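Local coordinates for glycosyl hydrolase family 62 protein (Coprinopsis cinerea, PDB 5B6T) that probably hydrolyses terminal alpha-L-arabinofuranosyl side chains of arabinoxylan, as an alpha-L-arabinofuranosidase of glycoside hydrolase family 62, at residues 95-107 with 138-150. Sequence-based numbering, arbitrary orientation.
Sequences WYLVYQNGNAAYS and NGHWVDMWVICDS. With GOL (glycerol), chain E.
Met144 and Gln100 join two neighbouring blades of the five-bladed beta-propeller: strand 142-148, the first of its blade, passes the hairpin of strands 94-100 and 104-109. Met144 carries the apolar half. Its unbranched, flexible chain bends at chi2 (-62°), bringing SD to 3.7 Å from Ala104 CB and CE over one face of Trp141. Trp141 NE1, on the ring beneath CE, is hydrogen-bonded to Ser157 OG. Trp141 CZ2 packs on Ala104 CB (4.0 Å), a side chain small enough to admit both neighbours. Trp141 CH2 lies 3.4 Å from Asn103 OD1, amide and indole side by side with planes 39° apart. Val98 CG1 packs against Met144 CB at 3.6 Å.

Gln100 carries the polar half, its amide offering an acceptor and a donor. OE1 takes a nearly straight bond (178°) from Asp143 N at 2.7 Å; a water links OE1 to Met144 N. A leucine here would probably leave the Asp143 N-H without its acceptor. NE2 bonds to Tyr80 OH, and the Asp143 side chain lies about 6 Å from the bound calcium. A glycerol, probably from the crystallisation liquor, accepts at O1 a hydrogen bond from Gln100 NE2 (3.0 Å) and donates one to Asp143 OD1 (2.6 Å).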
loop_
_atom_site.group_PDB
_atom_site.type_symbol
_atom_site.label_atom_id
_atom_site.label_comp_id
_atom_site.label_asym_id
_atom_site.label_seq_id
_atom_site.Cartn_x
_atom_site.Cartn_y
_atom_site.Cartn_z
ATOM N N TRP A 95 -9.287 -0.704 -15.163
ATOM C CA TRP A 95 -8.356 -0.589 -14.061
ATOM C C TRP A 95 -8.737 0.641 -13.243
ATOM O O TRP A 95 -9.175 1.681 -13.778
ATOM C CB TRP A 95 -6.910 -0.451 -14.540
ATOM C CG TRP A 95 -6.379 -1.629 -15.272
ATOM C CD1 TRP A 95 -6.468 -1.864 -16.597
ATOM C CD2 TRP A 95 -5.644 -2.725 -14.711
ATOM N NE1 TRP A 95 -5.839 -3.051 -16.911
ATOM C CE2 TRP A 95 -5.319 -3.594 -15.771
ATOM C CE3 TRP A 95 -5.214 -3.042 -13.419
ATOM C CZ2 TRP A 95 -4.612 -4.769 -15.573
ATOM C CZ3 TRP A 95 -4.489 -4.221 -13.224
ATOM C CH2 TRP A 95 -4.213 -5.071 -14.304
ATOM N N TYR A 96 -8.600 0.498 -11.921
ATOM C CA TYR A 96 -8.740 1.588 -10.965
ATOM C C TYR A 96 -7.401 1.866 -10.335
ATOM O O TYR A 96 -6.611 0.919 -10.080
ATOM C CB TYR A 96 -9.780 1.268 -9.871
ATOM C CG TYR A 96 -11.200 1.515 -10.282
ATOM C CD1 TYR A 96 -11.833 0.701 -11.193
ATOM C CD2 TYR A 96 -11.914 2.589 -9.760
ATOM C CE1 TYR A 96 -13.140 0.957 -11.611
ATOM C CE2 TYR A 96 -13.200 2.847 -10.162
ATOM C CZ TYR A 96 -13.811 2.039 -11.079
ATOM O OH TYR A 96 -15.113 2.300 -11.487
ATOM N N LEU A 97 -7.161 3.145 -10.059
ATOM C CA LEU A 97 -6.019 3.618 -9.271
ATOM C C LEU A 97 -6.627 4.469 -8.145
ATOM O O LEU A 97 -7.220 5.526 -8.417
ATOM C CB LEU A 97 -5.076 4.468 -10.128
ATOM C CG LEU A 97 -3.723 4.779 -9.499
ATOM C CD1 LEU A 97 -2.865 3.514 -9.319
ATOM C CD2 LEU A 97 -2.956 5.831 -10.306
ATOM N N VAL A 98 -6.545 3.927 -6.936
ATOM C CA VAL A 98 -7.076 4.508 -5.728
ATOM C C VAL A 98 -5.936 5.220 -5.014
ATOM O O VAL A 98 -4.801 4.729 -5.003
ATOM C CB VAL A 98 -7.717 3.410 -4.855
ATOM C CG1 VAL A 98 -8.033 3.912 -3.450
ATOM C CG2 VAL A 98 -8.957 2.897 -5.530
ATOM N N TYR A 99 -6.212 6.393 -4.469
ATOM C CA TYR A 99 -5.188 7.219 -3.800
ATOM C C TYR A 99 -5.891 8.308 -2.981
ATOM O O TYR A 99 -7.141 8.383 -2.971
ATOM C CB TYR A 99 -4.217 7.846 -4.830
ATOM C CG TYR A 99 -4.944 8.568 -5.957
ATOM C CD1 TYR A 99 -5.292 7.898 -7.112
ATOM C CD2 TYR A 99 -5.227 9.931 -5.886
ATOM C CE1 TYR A 99 -5.964 8.523 -8.132
ATOM C CE2 TYR A 99 -5.885 10.576 -6.920
ATOM C CZ TYR A 99 -6.239 9.870 -8.059
ATOM O OH TYR A 99 -6.928 10.479 -9.097
ATOM N N GLN A 100 -5.093 9.139 -2.317
ATOM C CA GLN A 100 -5.660 10.250 -1.535
ATOM C C GLN A 100 -5.287 11.574 -2.184
ATOM O O GLN A 100 -4.211 11.735 -2.772
ATOM C CB GLN A 100 -5.131 10.205 -0.099
ATOM C CG GLN A 100 -3.650 10.539 0.026
ATOM C CD GLN A 100 -2.878 9.678 1.003
ATOM O OE1 GLN A 100 -3.169 8.511 1.206
ATOM N NE2 GLN A 100 -1.880 10.256 1.606
ATOM N N ASN A 101 -6.197 12.529 -2.083
ATOM C CA ASN A 101 -5.988 13.872 -2.577
ATOM C C ASN A 101 -6.503 14.906 -1.575
ATOM O O ASN A 101 -6.761 16.056 -1.964
ATOM C CB ASN A 101 -6.683 14.069 -3.931
ATOM C CG ASN A 101 -8.190 14.080 -3.825
ATOM O OD1 ASN A 101 -8.772 13.616 -2.834
ATOM N ND2 ASN A 101 -8.833 14.591 -4.872
ATOM N N GLY A 102 -6.632 14.514 -0.318
ATOM C CA GLY A 102 -7.402 15.267 0.691
ATOM C C GLY A 102 -8.747 14.593 0.996
ATOM O O GLY A 102 -9.307 14.711 2.117
ATOM N N ASN A 103 -9.243 13.866 -0.002
ATOM C CA ASN A 103 -10.384 12.958 0.110
ATOM C C ASN A 103 -9.875 11.552 -0.277
ATOM O O ASN A 103 -8.673 11.372 -0.545
ATOM C CB ASN A 103 -11.497 13.479 -0.820
ATOM C CG ASN A 103 -12.887 12.969 -0.465
ATOM O OD1 ASN A 103 -13.109 11.848 0.027
ATOM N ND2 ASN A 103 -13.867 13.781 -0.810
ATOM N N ALA A 104 -10.751 10.572 -0.267
ATOM C CA ALA A 104 -10.482 9.254 -0.831
ATOM C C ALA A 104 -10.826 9.312 -2.306
ATOM O O ALA A 104 -11.973 9.558 -2.662
ATOM C CB ALA A 104 -11.336 8.206 -0.123
ATOM N N ALA A 105 -9.827 9.121 -3.163
ATOM C CA ALA A 105 -9.957 9.383 -4.598
ATOM C C ALA A 105 -9.630 8.203 -5.483
ATOM O O ALA A 105 -9.023 7.195 -5.045
ATOM C CB ALA A 105 -9.094 10.564 -4.982
ATOM N N TYR A 106 -10.039 8.312 -6.752
ATOM C CA TYR A 106 -9.678 7.301 -7.721
ATOM C C TYR A 106 -9.653 7.839 -9.140
ATOM O O TYR A 106 -10.343 8.832 -9.454
ATOM C CB TYR A 106 -10.647 6.112 -7.665
ATOM C CG TYR A 106 -12.063 6.479 -8.079
ATOM C CD1 TYR A 106 -12.958 7.000 -7.138
ATOM C CD2 TYR A 106 -12.483 6.340 -9.395
ATOM C CE1 TYR A 106 -14.238 7.366 -7.496
ATOM C CE2 TYR A 106 -13.779 6.681 -9.773
ATOM C CZ TYR A 106 -14.626 7.213 -8.826
ATOM O OH TYR A 106 -15.916 7.571 -9.175
ATOM N N SER A 107 -8.842 7.179 -9.967
ATOM C CA SER A 107 -8.839 7.338 -11.423
ATOM C C SER A 107 -9.142 5.991 -12.064
ATOM O O SER A 107 -8.953 4.937 -11.450
ATOM C CB SER A 107 -7.476 7.847 -11.914
ATOM O OG SER A 107 -7.208 9.120 -11.388
ATOM N N ASN A 138 -5.030 15.196 15.579
ATOM C CA ASN A 138 -4.302 15.969 14.535
ATOM C C ASN A 138 -3.532 15.028 13.629
ATOM O O ASN A 138 -2.386 15.251 13.277
ATOM C CB ASN A 138 -3.490 17.220 14.982
ATOM C CG ASN A 138 -2.508 16.885 15.998
ATOM O OD1 ASN A 138 -2.362 15.706 16.311
ATOM N ND2 ASN A 138 -1.872 17.889 16.598
ATOM N N GLY A 139 -4.219 13.971 13.234
ATOM C CA GLY A 139 -3.728 13.078 12.176
ATOM C C GLY A 139 -4.043 13.566 10.761
ATOM O O GLY A 139 -4.267 14.752 10.484
ATOM N N HIS A 140 -4.061 12.600 9.843
ATOM C CA HIS A 140 -4.222 12.822 8.409
ATOM C C HIS A 140 -4.964 11.640 7.840
ATOM O O HIS A 140 -4.695 10.521 8.241
ATOM C CB HIS A 140 -2.853 12.898 7.742
ATOM C CG HIS A 140 -2.011 13.994 8.291
ATOM N ND1 HIS A 140 -2.090 15.283 7.813
ATOM C CD2 HIS A 140 -1.114 14.010 9.305
ATOM C CE1 HIS A 140 -1.287 16.056 8.532
ATOM N NE2 HIS A 140 -0.654 15.299 9.412
ATOM N N TRP A 141 -5.922 11.891 6.963
ATOM C CA TRP A 141 -6.718 10.860 6.340
ATOM C C TRP A 141 -5.965 10.301 5.132
ATOM O O TRP A 141 -5.843 10.977 4.087
ATOM C CB TRP A 141 -8.062 11.442 5.950
ATOM C CG TRP A 141 -9.036 10.449 5.452
ATOM C CD1 TRP A 141 -9.121 9.125 5.768
ATOM C CD2 TRP A 141 -10.161 10.727 4.634
ATOM N NE1 TRP A 141 -10.196 8.550 5.157
ATOM C CE2 TRP A 141 -10.855 9.513 4.439
ATOM C CE3 TRP A 141 -10.640 11.880 4.009
ATOM C CZ2 TRP A 141 -11.997 9.436 3.657
ATOM C CZ3 TRP A 141 -11.773 11.791 3.231
ATOM C CH2 TRP A 141 -12.446 10.583 3.071
ATOM N N VAL A 142 -5.466 9.063 5.278
ATOM C CA VAL A 142 -4.489 8.524 4.358
ATOM C C VAL A 142 -4.709 7.047 4.058
ATOM O O VAL A 142 -5.422 6.360 4.759
ATOM C CB VAL A 142 -3.033 8.737 4.878
ATOM C CG1 VAL A 142 -2.748 10.232 4.997
ATOM C CG2 VAL A 142 -2.722 7.968 6.167
ATOM N N ASP A 143 -4.062 6.608 2.974
ATOM C CA ASP A 143 -3.812 5.185 2.679
ATOM C C ASP A 143 -5.087 4.400 2.418
ATOM O O ASP A 143 -5.508 3.531 3.206
ATOM C CB ASP A 143 -2.910 4.569 3.765
ATOM C CG ASP A 143 -1.594 5.300 3.882
ATOM O OD1 ASP A 143 -1.198 5.964 2.903
ATOM O OD2 ASP A 143 -0.915 5.203 4.927
ATOM N N MET A 144 -5.679 4.752 1.290
ATOM C CA MET A 144 -6.978 4.252 0.859
ATOM C C MET A 144 -6.796 2.906 0.182
ATOM O O MET A 144 -5.963 2.782 -0.727
ATOM C CB MET A 144 -7.589 5.251 -0.134
ATOM C CG MET A 144 -7.531 6.696 0.316
ATOM S SD MET A 144 -8.451 6.982 1.831
ATOM C CE MET A 144 -7.941 8.669 2.202
ATOM N N TRP A 145 -7.593 1.921 0.599
ATOM C CA TRP A 145 -7.450 0.556 0.096
ATOM C C TRP A 145 -8.793 -0.102 -0.161
ATOM O O TRP A 145 -9.627 -0.207 0.767
ATOM C CB TRP A 145 -6.645 -0.258 1.119
ATOM C CG TRP A 145 -6.417 -1.679 0.698
ATOM C CD1 TRP A 145 -7.273 -2.746 0.859
ATOM C CD2 TRP A 145 -5.257 -2.202 0.067
ATOM N NE1 TRP A 145 -6.722 -3.864 0.326
ATOM C CE2 TRP A 145 -5.472 -3.575 -0.150
ATOM C CE3 TRP A 145 -4.049 -1.644 -0.334
ATOM C CZ2 TRP A 145 -4.521 -4.393 -0.783
ATOM C CZ3 TRP A 145 -3.131 -2.443 -0.965
ATOM C CH2 TRP A 145 -3.356 -3.807 -1.160
ATOM N N VAL A 146 -8.993 -0.587 -1.382
ATOM C CA VAL A 146 -10.193 -1.321 -1.783
ATOM C C VAL A 146 -9.922 -2.816 -1.839
ATOM O O VAL A 146 -8.903 -3.261 -2.355
ATOM C CB VAL A 146 -10.708 -0.823 -3.162
ATOM C CG1 VAL A 146 -11.795 -1.752 -3.712
ATOM C CG2 VAL A 146 -11.183 0.616 -3.096
ATOM N N ILE A 147 -10.878 -3.589 -1.327
ATOM C CA ILE A 147 -10.953 -5.036 -1.566
ATOM C C ILE A 147 -12.425 -5.414 -1.673
ATOM O O ILE A 147 -13.256 -4.962 -0.875
ATOM C CB ILE A 147 -10.190 -5.865 -0.505
ATOM C CG1 ILE A 147 -10.367 -7.365 -0.750
ATOM C CG2 ILE A 147 -10.578 -5.500 0.932
ATOM C CD1 ILE A 147 -9.462 -8.236 0.069
ATOM N N CYS A 148 -12.737 -6.267 -2.654
ATOM C CA CYS A 148 -14.096 -6.740 -2.889
ATOM C C CYS A 148 -14.169 -8.252 -2.730
ATOM O O CYS A 148 -13.206 -8.961 -2.998
ATOM C CB CYS A 148 -14.544 -6.381 -4.305
ATOM S SG CYS A 148 -14.272 -4.640 -4.718
ATOM N N ASP A 149 -15.352 -8.751 -2.381
ATOM C CA ASP A 149 -15.603 -10.185 -2.478
ATOM C C ASP A 149 -16.692 -10.370 -3.548
ATOM O O ASP A 149 -16.887 -9.477 -4.359
ATOM C CB ASP A 149 -15.931 -10.773 -1.099
ATOM C CG ASP A 149 -17.297 -10.368 -0.565
ATOM O OD1 ASP A 149 -18.053 -9.611 -1.189
ATOM O OD2 ASP A 149 -17.622 -10.845 0.543
ATOM N N SER A 150 -17.421 -11.485 -3.573
ATOM C CA SER A 150 -18.425 -11.681 -4.632
ATOM C C SER A 150 -19.653 -10.764 -4.557
ATOM O O SER A 150 -20.437 -10.675 -5.512
ATOM C CB SER A 150 -18.895 -13.148 -4.633
ATOM O OG SER A 150 -19.587 -13.455 -3.432
HETATM C C1 GOL E . 1.215 7.979 2.685
HETATM O O1 GOL E . -0.101 8.364 3.071
HETATM C C2 GOL E . 2.061 9.080 3.218
HETATM O O2 GOL E . 2.890 8.554 4.277
HETATM C C3 GOL E . 2.712 9.754 2.020
HETATM O O3 GOL E . 3.872 9.065 1.575
HETATM O O HOH W 1 -4.230 6.484 -0.465
#